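Local atomic coordinates of uncharacterized protein (Pseudomonas aeruginosa, PDB entry 4O5P), a protein that probably hydrolyses phospholipids as a type VI secretion effector of the Tle1 family, built on an alpha/beta-hydrolase catalytic domain. Residues T68-D78 with S90-S99; V154-L162 with K206-R217. All blocks are in the same frame, centred on the assembly; numbering follows the deposited sequence.

Contact 1 of 2, residues T68-D78 with S90-S99; sequences TLGFDGTNNND and SNVARLIHAS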
loop_
_atom_site.group_PDB
_atom_site.type_symbol
_atom_site.label_atom_id
_atom_site.label_comp_id
_atom_site.label_asym_id
_atom_site.label_seq_id
_atom_site.Cartn_x
_atom_site.Cartn_y
_atom_site.Cartn_z
ATOM N N THR A 68 4.705 -17.887 6.643
ATOM C CA THR A 68 3.784 -16.806 6.292
ATOM C C THR A 68 4.391 -15.446 6.666
ATOM O O THR A 68 4.883 -15.271 7.791
ATOM C CB THR A 68 2.441 -16.973 7.014
ATOM O OG1 THR A 68 1.879 -18.260 6.709
ATOM C CG2 THR A 68 1.465 -15.886 6.590
ATOM N N LEU A 69 4.339 -14.491 5.731
ATOM C CA LEU A 69 4.804 -13.116 5.927
ATOM C C LEU A 69 3.689 -12.129 5.534
ATOM O O LEU A 69 3.191 -12.173 4.422
ATOM C CB LEU A 69 6.038 -12.870 5.052
ATOM C CG LEU A 69 6.771 -11.536 5.111
ATOM C CD1 LEU A 69 7.078 -11.185 6.543
ATOM C CD2 LEU A 69 8.077 -11.592 4.311
ATOM N N GLY A 70 3.290 -11.257 6.451
ATOM C CA GLY A 70 2.247 -10.282 6.172
ATOM C C GLY A 70 2.784 -8.868 6.290
ATOM O O GLY A 70 3.291 -8.485 7.347
ATOM N N PHE A 71 2.690 -8.104 5.197
ATOM C CA PHE A 71 3.058 -6.697 5.176
ATOM C C PHE A 71 1.778 -5.857 5.210
ATOM O O PHE A 71 1.000 -5.820 4.223
ATOM C CB PHE A 71 3.813 -6.352 3.894
ATOM C CG PHE A 71 5.106 -7.102 3.701
ATOM C CD1 PHE A 71 6.283 -6.626 4.253
ATOM C CD2 PHE A 71 5.154 -8.243 2.911
ATOM C CE1 PHE A 71 7.481 -7.286 4.057
ATOM C CE2 PHE A 71 6.351 -8.908 2.696
ATOM C CZ PHE A 71 7.519 -8.425 3.273
ATOM N N ASP A 72 1.569 -5.177 6.337
ATOM C CA ASP A 72 0.341 -4.418 6.561
ATOM C C ASP A 72 0.332 -3.129 5.759
ATOM O O ASP A 72 1.359 -2.723 5.187
ATOM C CB ASP A 72 0.133 -4.107 8.044
ATOM C CG ASP A 72 -1.333 -4.126 8.435
ATOM O OD1 ASP A 72 -2.200 -3.968 7.535
ATOM O OD2 ASP A 72 -1.627 -4.295 9.644
ATOM N N GLY A 73 -0.828 -2.480 5.716
ATOM C CA GLY A 73 -1.008 -1.350 4.831
ATOM C C GLY A 73 -0.580 -0.024 5.408
ATOM O O GLY A 73 -0.088 0.059 6.534
ATOM N N THR A 74 -0.783 1.015 4.610
ATOM C CA THR A 74 -0.481 2.383 4.978
ATOM C C THR A 74 -1.191 2.754 6.269
ATOM O O THR A 74 -2.411 2.661 6.352
ATOM C CB THR A 74 -0.973 3.321 3.866
ATOM O OG1 THR A 74 -0.459 2.856 2.608
ATOM C CG2 THR A 74 -0.517 4.747 4.125
ATOM N N ASN A 75 -0.412 3.178 7.264
ATOM C CA ASN A 75 -0.931 3.603 8.565
ATOM C C ASN A 75 -1.645 2.496 9.341
ATOM O O ASN A 75 -2.386 2.773 10.287
ATOM C CB ASN A 75 -1.846 4.832 8.441
ATOM C CG ASN A 75 -1.933 5.625 9.733
ATOM O OD1 ASN A 75 -0.910 5.911 10.366
ATOM N ND2 ASN A 75 -3.153 5.985 10.135
ATOM N N ASN A 76 -1.430 1.246 8.936
ATOM C CA ASN A 76 -1.949 0.115 9.698
ATOM C C ASN A 76 -0.894 -0.498 10.609
ATOM O O ASN A 76 0.174 -0.928 10.142
ATOM C CB ASN A 76 -2.455 -0.975 8.756
ATOM C CG ASN A 76 -3.517 -0.483 7.820
ATOM O OD1 ASN A 76 -3.244 -0.211 6.662
ATOM N ND2 ASN A 76 -4.745 -0.365 8.314
ATOM N N ASN A 77 -1.202 -0.582 11.897
ATOM C CA ASN A 77 -0.289 -1.187 12.864
ATOM C C ASN A 77 -1.098 -2.075 13.797
ATOM O O ASN A 77 -1.950 -1.571 14.530
ATOM C CB ASN A 77 0.417 -0.084 13.657
ATOM C CG ASN A 77 1.375 -0.627 14.689
ATOM O OD1 ASN A 77 0.954 -1.159 15.715
ATOM N ND2 ASN A 77 2.673 -0.482 14.435
ATOM N N ASP A 78 -0.839 -3.384 13.774
ATOM C CA ASP A 78 -1.675 -4.340 14.497
ATOM C C ASP A 78 -1.727 -4.080 16.002
ATOM O O ASP A 78 -2.809 -4.049 16.584
ATOM C CB ASP A 78 -1.236 -5.789 14.221
ATOM C CG ASP A 78 -2.227 -6.803 14.760
ATOM O OD1 ASP A 78 -3.417 -6.458 14.885
ATOM O OD2 ASP A 78 -1.835 -7.944 15.065
ATOM N N SER A 90 -6.438 -4.652 10.127
ATOM C CA SER A 90 -6.624 -4.831 8.686
ATOM C C SER A 90 -6.824 -6.301 8.345
ATOM O O SER A 90 -6.693 -7.177 9.207
ATOM C CB SER A 90 -5.406 -4.325 7.926
ATOM O OG SER A 90 -4.298 -5.213 8.055
ATOM N N ASN A 91 -7.112 -6.587 7.079
ATOM C CA ASN A 91 -7.204 -7.973 6.662
ATOM C C ASN A 91 -5.871 -8.719 6.688
ATOM O O ASN A 91 -5.850 -9.929 6.912
ATOM C CB ASN A 91 -7.866 -8.092 5.299
ATOM C CG ASN A 91 -9.327 -7.768 5.352
ATOM O OD1 ASN A 91 -9.936 -7.800 6.421
ATOM N ND2 ASN A 91 -9.909 -7.453 4.199
ATOM N N VAL A 92 -4.766 -8.009 6.472
ATOM C CA VAL A 92 -3.459 -8.631 6.622
ATOM C C VAL A 92 -3.268 -9.115 8.060
ATOM O O VAL A 92 -2.848 -10.252 8.292
ATOM C CB VAL A 92 -2.319 -7.687 6.194
ATOM C CG1 VAL A 92 -0.972 -8.249 6.596
ATOM C CG2 VAL A 92 -2.375 -7.458 4.671
ATOM N N ALA A 93 -3.603 -8.264 9.019
ATOM C CA ALA A 93 -3.420 -8.619 10.418
ATOM C C ALA A 93 -4.365 -9.753 10.781
ATOM O O ALA A 93 -3.983 -10.672 11.502
ATOM C CB ALA A 93 -3.631 -7.417 11.318
ATOM N N ARG A 94 -5.592 -9.702 10.261
ATOM C CA ARG A 94 -6.552 -10.781 10.489
ATOM C C ARG A 94 -6.028 -12.123 9.975
ATOM O O ARG A 94 -6.090 -13.121 10.684
ATOM C CB ARG A 94 -7.930 -10.425 9.903
ATOM C CG ARG A 94 -8.637 -9.326 10.696
ATOM C CD ARG A 94 -9.835 -8.737 9.970
ATOM N NE ARG A 94 -10.148 -7.422 10.523
ATOM C CZ ARG A 94 -11.072 -7.197 11.458
ATOM N NH1 ARG A 94 -11.813 -8.196 11.926
ATOM N NH2 ARG A 94 -11.280 -5.968 11.901
ATOM N N LEU A 95 -5.460 -12.135 8.772
ATOM C CA LEU A 95 -4.914 -13.361 8.189
ATOM C C LEU A 95 -3.683 -13.884 8.929
ATOM O O LEU A 95 -3.459 -15.105 8.986
ATOM C CB LEU A 95 -4.579 -13.139 6.713
ATOM C CG LEU A 95 -5.810 -12.992 5.826
ATOM C CD1 LEU A 95 -5.411 -12.529 4.434
ATOM C CD2 LEU A 95 -6.578 -14.319 5.780
ATOM N N ILE A 96 -2.892 -12.958 9.483
ATOM C CA ILE A 96 -1.758 -13.331 10.323
ATOM C C ILE A 96 -2.228 -13.938 11.664
ATOM O O ILE A 96 -1.711 -14.962 12.100
ATOM C CB ILE A 96 -0.805 -12.139 10.531
ATOM C CG1 ILE A 96 -0.074 -11.818 9.217
ATOM C CG2 ILE A 96 0.209 -12.448 11.627
ATOM C CD1 ILE A 96 0.828 -12.954 8.744
ATOM N N HIS A 97 -3.221 -13.318 12.298
ATOM C CA HIS A 97 -3.818 -13.850 13.514
ATOM C C HIS A 97 -4.321 -15.285 13.301
ATOM O O HIS A 97 -4.209 -16.124 14.190
ATOM C CB HIS A 97 -5.019 -12.999 13.947
ATOM C CG HIS A 97 -4.685 -11.581 14.284
ATOM N ND1 HIS A 97 -5.643 -10.589 14.349
ATOM C CD2 HIS A 97 -3.509 -10.989 14.596
ATOM C CE1 HIS A 97 -5.069 -9.448 14.687
ATOM N NE2 HIS A 97 -3.774 -9.661 14.831
ATOM N N ALA A 98 -4.893 -15.545 12.124
ATOM C CA ALA A 98 -5.443 -16.864 11.782
ATOM C C ALA A 98 -4.422 -17.802 11.148
ATOM O O ALA A 98 -4.763 -18.924 10.748
ATOM C CB ALA A 98 -6.644 -16.713 10.849
ATOM N N SER A 99 -3.180 -17.342 11.033
ATOM C CA SER A 99 -2.110 -18.179 10.503
ATOM C C SER A 99 -1.392 -18.960 11.613
ATOM O O SER A 99 -1.248 -18.487 12.741
ATOM C CB SER A 99 -1.101 -17.347 9.697
ATOM O OG SER A 99 -1.605 -16.997 8.410
HETATM O O HOH W 1 -1.315 -18.175 6.286
HETATM O O HOH W 2 -3.836 -3.715 11.179
#
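The imidazole of His97 meets the carboxylate of Asp78 at its edge, while Ala93 O lies 3.0 Å above the plane of the His97 ring, over its centre. NE2 of His97 donates to Asp78 OD2 across 2.6 Å, a nearly straight bond (164°) that lies in the ring plane and reaches the syn side of the carboxylate, the two planes 36° apart. Asp78 holds its carboxylate toward the helix with CG trans to the backbone N (chi1 -170°), laid over the methyl of Ala93. The Asp72 carboxylate takes a very short bond from Ser90, OG to OD1 2.5 Å; the same OD1 receives Gly73 N on its anti side. Ser90 is the N-cap residue of helix 91-97, its OG accepting from Ala93 N. A water accepts from Ser90 N and donates to Asp72 OD2, and Tyr115 also bonds OD2, so both oxygens of this buried acid are held.

The helix runs nearly antiparallel to strand 68-71, and Gly70 lets Val92 and Ile96 settle on the strand backbone: Val92 CG1 stands 3.8 Å from Gly70 C and Ile96 CD1 3.8 Å from Gly70 N. Ile96 and Thr68 slide past each other in opposite directions, Ile96 CD1 3.7 Å from Thr68 CG2. Beyond the strand, Thr74 OG1 bonds Ser237 in a GxSxG pattern consistent with an alpha/beta-hydrolase nucleophile elbow.

The helix N terminus would probably help to stabilise the charge of Asp72. His97, which also bonds Glu446 through ND1, has carboxylates at both ring nitrogens, which would be expected to favour a protonated imidazole.

Contact 2 of 2, residues V154-L162 with K206-R217; sequences VDALFYTLL and KLKELEEKLRQR
Leu161 and Leu210, each a knob in a hole of the opposite helix, carry this packing of two helices that run in roughly the same direction, 33° apart at an axial separation of 10.5 Å. Leu161 enters the hole made by Leu210, Lys213, Leu214 and Arg217. Its two methyls divide the work: CD1 rests against the helix backbone, 3.8 Å from Leu210 O, and CD2 presses on the aliphatic part of Arg217, 3.5 Å from CD, while also touching Leu214 CD2 at 3.7 Å, the leucines crossing at about a right angle.

Leu210 returns the arrangement among Val154, Leu157, Phe158 and Leu161. With CG trans to its own carbonyl carbon (chi1 -63°), it sends CD1 past Leu157, 3.7 Å from CD2 of that residue, as the two side chains slide by in opposite directions. CD2 of Leu210 instead comes to the edge of the Phe158 ring, 4.1 Å from Phe158 CD1.

Val154 closes the N-terminal end, where its CG1 is squeezed to 3.4 Å from Lys206 CG, closer than usual for two carbons. The lysine chain, bent at chi2 and chi3, curls beside the Phe158 ring, and its NZ forms a salt bridge with Glu209 OE2 of the same helix, the hydrogen bond within it weak.

The sheet also meets this apolar seam: Leu161, Leu214 and Arg217 touch Ile226 of strand 225-236, Leu157 touches Ile65 of strand 62-71, and the Arg217 guanidinium bonds Pro224 O. Helix 139-162 lies along strands 62-71 and 111-116, and helix 195-219 packs beside it, meeting the sheet at Ile226.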
loop_
_atom_site.group_PDB
_atom_site.type_symbol
_atom_site.label_atom_id
_atom_site.label_comp_id
_atom_site.label_asym_id
_atom_site.label_seq_id
_atom_site.Cartn_x
_atom_site.Cartn_y
_atom_site.Cartn_z
ATOM N N VAL A 154 15.785 -15.779 6.848
ATOM C CA VAL A 154 17.057 -16.191 7.401
ATOM C C VAL A 154 16.801 -16.667 8.830
ATOM O O VAL A 154 17.277 -17.731 9.221
ATOM C CB VAL A 154 18.099 -15.047 7.369
ATOM C CG1 VAL A 154 19.299 -15.386 8.249
ATOM C CG2 VAL A 154 18.562 -14.764 5.952
ATOM N N ASP A 155 16.021 -15.884 9.583
ATOM C CA ASP A 155 15.656 -16.207 10.961
ATOM C C ASP A 155 14.948 -17.551 11.077
ATOM O O ASP A 155 15.265 -18.342 11.955
ATOM C CB ASP A 155 14.764 -15.108 11.547
ATOM C CG ASP A 155 14.430 -15.346 13.014
ATOM O OD1 ASP A 155 15.339 -15.214 13.855
ATOM O OD2 ASP A 155 13.261 -15.655 13.338
ATOM N N ALA A 156 13.990 -17.799 10.188
ATOM C CA ALA A 156 13.264 -19.064 10.180
ATOM C C ALA A 156 14.201 -20.254 9.980
ATOM O O ALA A 156 14.096 -21.253 10.700
ATOM C CB ALA A 156 12.167 -19.049 9.118
ATOM N N LEU A 157 15.118 -20.148 9.012
ATOM C CA LEU A 157 16.071 -21.249 8.799
ATOM C C LEU A 157 16.992 -21.403 10.012
ATOM O O LEU A 157 17.218 -22.509 10.494
ATOM C CB LEU A 157 16.898 -21.020 7.526
ATOM C CG LEU A 157 17.660 -22.213 6.939
ATOM C CD1 LEU A 157 16.764 -23.447 6.863
ATOM C CD2 LEU A 157 18.220 -21.889 5.562
ATOM N N PHE A 158 17.506 -20.272 10.489
ATOM C CA PHE A 158 18.415 -20.198 11.622
ATOM C C PHE A 158 17.816 -20.899 12.826
ATOM O O PHE A 158 18.502 -21.658 13.508
ATOM C CB PHE A 158 18.666 -18.725 11.952
ATOM C CG PHE A 158 19.816 -18.480 12.888
ATOM C CD1 PHE A 158 21.123 -18.494 12.419
ATOM C CD2 PHE A 158 19.587 -18.180 14.227
ATOM C CE1 PHE A 158 22.187 -18.252 13.270
ATOM C CE2 PHE A 158 20.651 -17.931 15.095
ATOM C CZ PHE A 158 21.954 -17.966 14.613
ATOM N N TYR A 159 16.535 -20.660 13.087
ATOM C CA TYR A 159 15.875 -21.333 14.202
ATOM C C TYR A 159 15.689 -22.798 13.887
ATOM O O TYR A 159 15.821 -23.649 14.772
ATOM C CB TYR A 159 14.512 -20.716 14.523
ATOM C CG TYR A 159 13.876 -21.288 15.782
ATOM C CD1 TYR A 159 13.089 -22.437 15.738
ATOM C CD2 TYR A 159 14.071 -20.677 17.012
ATOM C CE1 TYR A 159 12.517 -22.953 16.888
ATOM C CE2 TYR A 159 13.508 -21.180 18.159
ATOM C CZ TYR A 159 12.733 -22.317 18.092
ATOM O OH TYR A 159 12.170 -22.816 19.240
ATOM N N THR A 160 15.363 -23.091 12.633
ATOM C CA THR A 160 15.155 -24.474 12.238
ATOM C C THR A 160 16.392 -25.311 12.556
ATOM O O THR A 160 16.280 -26.390 13.134
ATOM C CB THR A 160 14.789 -24.592 10.758
ATOM O OG1 THR A 160 13.557 -23.890 10.515
ATOM C CG2 THR A 160 14.599 -26.044 10.381
ATOM N N LEU A 161 17.569 -24.787 12.225
ATOM C CA LEU A 161 18.818 -25.543 12.370
ATOM C C LEU A 161 19.465 -25.432 13.750
ATOM O O LEU A 161 19.928 -26.430 14.302
ATOM C CB LEU A 161 19.817 -25.115 11.290
ATOM C CG LEU A 161 19.327 -25.338 9.856
ATOM C CD1 LEU A 161 20.233 -24.677 8.818
ATOM C CD2 LEU A 161 19.206 -26.817 9.569
ATOM N N LEU A 162 19.487 -24.229 14.315
ATOM C CA LEU A 162 20.265 -23.975 15.525
ATOM C C LEU A 162 19.456 -23.722 16.801
ATOM O O LEU A 162 20.041 -23.506 17.867
ATOM C CB LEU A 162 21.211 -22.799 15.288
ATOM C CG LEU A 162 22.446 -23.127 14.455
ATOM C CD1 LEU A 162 22.746 -22.002 13.466
ATOM C CD2 LEU A 162 23.631 -23.367 15.382
ATOM N N LYS A 206 25.364 -15.181 6.380
ATOM C CA LYS A 206 24.369 -16.043 6.998
ATOM C C LYS A 206 23.933 -17.186 6.066
ATOM O O LYS A 206 23.852 -18.337 6.499
ATOM C CB LYS A 206 23.173 -15.216 7.472
ATOM C CG LYS A 206 22.614 -15.652 8.816
ATOM C CD LYS A 206 23.666 -15.691 9.895
ATOM C CE LYS A 206 23.941 -14.325 10.486
ATOM N NZ LYS A 206 25.238 -14.359 11.226
ATOM N N LEU A 207 23.676 -16.884 4.794
ATOM C CA LEU A 207 23.276 -17.920 3.834
ATOM C C LEU A 207 24.350 -19.000 3.693
ATOM O O LEU A 207 24.040 -20.165 3.479
ATOM C CB LEU A 207 22.974 -17.332 2.454
ATOM C CG LEU A 207 21.786 -16.380 2.382
ATOM C CD1 LEU A 207 21.657 -15.800 0.990
ATOM C CD2 LEU A 207 20.510 -17.093 2.793
ATOM N N LYS A 208 25.609 -18.611 3.803
ATOM C CA LYS A 208 26.685 -19.586 3.700
ATOM C C LYS A 208 26.767 -20.430 4.958
ATOM O O LYS A 208 26.915 -21.649 4.862
ATOM C CB LYS A 208 28.017 -18.905 3.392
ATOM C CG LYS A 208 28.108 -18.434 1.940
ATOM C CD LYS A 208 29.399 -17.697 1.650
ATOM C CE LYS A 208 29.435 -17.220 0.202
ATOM N NZ LYS A 208 30.333 -16.039 0.039
ATOM N N GLU A 209 26.650 -19.791 6.126
ATOM C CA GLU A 209 26.632 -20.520 7.398
ATOM C C GLU A 209 25.540 -21.567 7.347
ATOM O O GLU A 209 25.743 -22.719 7.722
ATOM C CB GLU A 209 26.297 -19.596 8.562
ATOM C CG GLU A 209 27.423 -18.760 9.130
ATOM C CD GLU A 209 26.921 -17.840 10.228
ATOM O OE1 GLU A 209 26.044 -18.265 11.018
ATOM O OE2 GLU A 209 27.386 -16.684 10.296
ATOM N N LEU A 210 24.368 -21.148 6.894
ATOM C CA LEU A 210 23.191 -22.007 6.916
ATOM C C LEU A 210 23.335 -23.152 5.936
ATOM O O LEU A 210 22.926 -24.288 6.221
ATOM C CB LEU A 210 21.927 -21.192 6.600
ATOM C CG LEU A 210 21.646 -20.102 7.637
ATOM C CD1 LEU A 210 20.286 -19.436 7.430
ATOM C CD2 LEU A 210 21.765 -20.643 9.032
ATOM N N GLU A 211 23.930 -22.855 4.784
ATOM C CA GLU A 211 24.157 -23.877 3.780
ATOM C C GLU A 211 25.157 -24.902 4.282
ATOM O O GLU A 211 25.000 -26.096 4.025
ATOM C CB GLU A 211 24.659 -23.264 2.482
ATOM C CG GLU A 211 24.644 -24.267 1.344
ATOM C CD GLU A 211 24.904 -23.642 -0.016
ATOM O OE1 GLU A 211 25.486 -22.540 -0.063
ATOM O OE2 GLU A 211 24.530 -24.263 -1.037
ATOM N N GLU A 212 26.176 -24.418 4.986
ATOM C CA GLU A 212 27.210 -25.262 5.597
ATOM C C GLU A 212 26.581 -26.201 6.610
ATOM O O GLU A 212 26.896 -27.390 6.626
ATOM C CB GLU A 212 28.247 -24.399 6.339
ATOM C CG GLU A 212 29.725 -24.762 6.114
ATOM C CD GLU A 212 29.983 -26.252 5.953
ATOM O OE1 GLU A 212 30.191 -26.953 6.969
ATOM O OE2 GLU A 212 29.997 -26.721 4.798
ATOM N N LYS A 213 25.715 -25.661 7.473
ATOM C CA LYS A 213 24.993 -26.499 8.433
ATOM C C LYS A 213 24.151 -27.572 7.748
ATOM O O LYS A 213 24.119 -28.732 8.193
ATOM C CB LYS A 213 24.113 -25.657 9.344
ATOM C CG LYS A 213 24.842 -24.535 10.072
ATOM C CD LYS A 213 25.730 -25.046 11.211
ATOM C CE LYS A 213 25.923 -23.960 12.304
ATOM N NZ LYS A 213 26.843 -24.416 13.400
ATOM N N LEU A 214 23.477 -27.193 6.663
ATOM C CA LEU A 214 22.621 -28.129 5.940
ATOM C C LEU A 214 23.489 -29.216 5.317
ATOM O O LEU A 214 23.114 -30.386 5.309
ATOM C CB LEU A 214 21.788 -27.403 4.880
ATOM C CG LEU A 214 20.596 -26.655 5.473
ATOM C CD1 LEU A 214 20.007 -25.641 4.486
ATOM C CD2 LEU A 214 19.532 -27.640 5.946
ATOM N N ARG A 215 24.658 -28.826 4.820
ATOM C CA ARG A 215 25.626 -29.796 4.356
ATOM C C ARG A 215 26.006 -30.789 5.466
ATOM O O ARG A 215 25.980 -31.994 5.250
ATOM C CB ARG A 215 26.868 -29.086 3.837
ATOM C CG ARG A 215 27.934 -30.031 3.320
ATOM C CD ARG A 215 29.191 -29.266 2.928
ATOM N NE ARG A 215 29.580 -29.571 1.555
ATOM C CZ ARG A 215 29.843 -28.655 0.626
ATOM N NH1 ARG A 215 29.771 -27.359 0.921
ATOM N NH2 ARG A 215 30.187 -29.034 -0.599
ATOM N N GLN A 216 26.337 -30.287 6.650
ATOM C CA GLN A 216 26.753 -31.165 7.743
ATOM C C GLN A 216 25.663 -32.189 8.059
ATOM O O GLN A 216 25.940 -33.392 8.226
ATOM C CB GLN A 216 27.070 -30.351 9.002
ATOM C CG GLN A 216 28.366 -29.547 8.952
ATOM C CD GLN A 216 28.485 -28.587 10.126
ATOM O OE1 GLN A 216 27.975 -28.859 11.215
ATOM N NE2 GLN A 216 29.134 -27.453 9.903
ATOM N N ARG A 217 24.425 -31.707 8.126
ATOM C CA ARG A 217 23.297 -32.536 8.537
ATOM C C ARG A 217 23.008 -33.585 7.508
ATOM O O ARG A 217 22.625 -34.703 7.853
ATOM C CB ARG A 217 22.041 -31.677 8.739
ATOM C CG ARG A 217 22.195 -30.620 9.799
ATOM C CD ARG A 217 20.924 -29.815 9.936
ATOM N NE ARG A 217 19.899 -30.507 10.712
ATOM C CZ ARG A 217 18.833 -31.085 10.177
ATOM N NH1 ARG A 217 18.654 -31.041 8.864
ATOM N NH2 ARG A 217 17.939 -31.690 10.947
#

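How the contacts relate
From the N terminus, the chain first runs through strand 62-71 of the mixed sheet, and contact 1 closes a short loop of 11 intervening residues by bringing helix 91-97 back over the end of that strand. Strand 111-116 follows, pairing parallel with strand 62-71. Only then does contact 2 open: 43 residues lie between segments 154-162 and 206-217, which belong to helices 139-162 and 195-219, so the two loops are in series, neither nesting nor crossing. Their centres lie 28 Å apart and their nearest atoms about 8 Å. Strand 62-71 is common ground, since contact 1 packs a helix on it while helix 139-162 touches its earlier residues Lys63, Ile65 and Ile67.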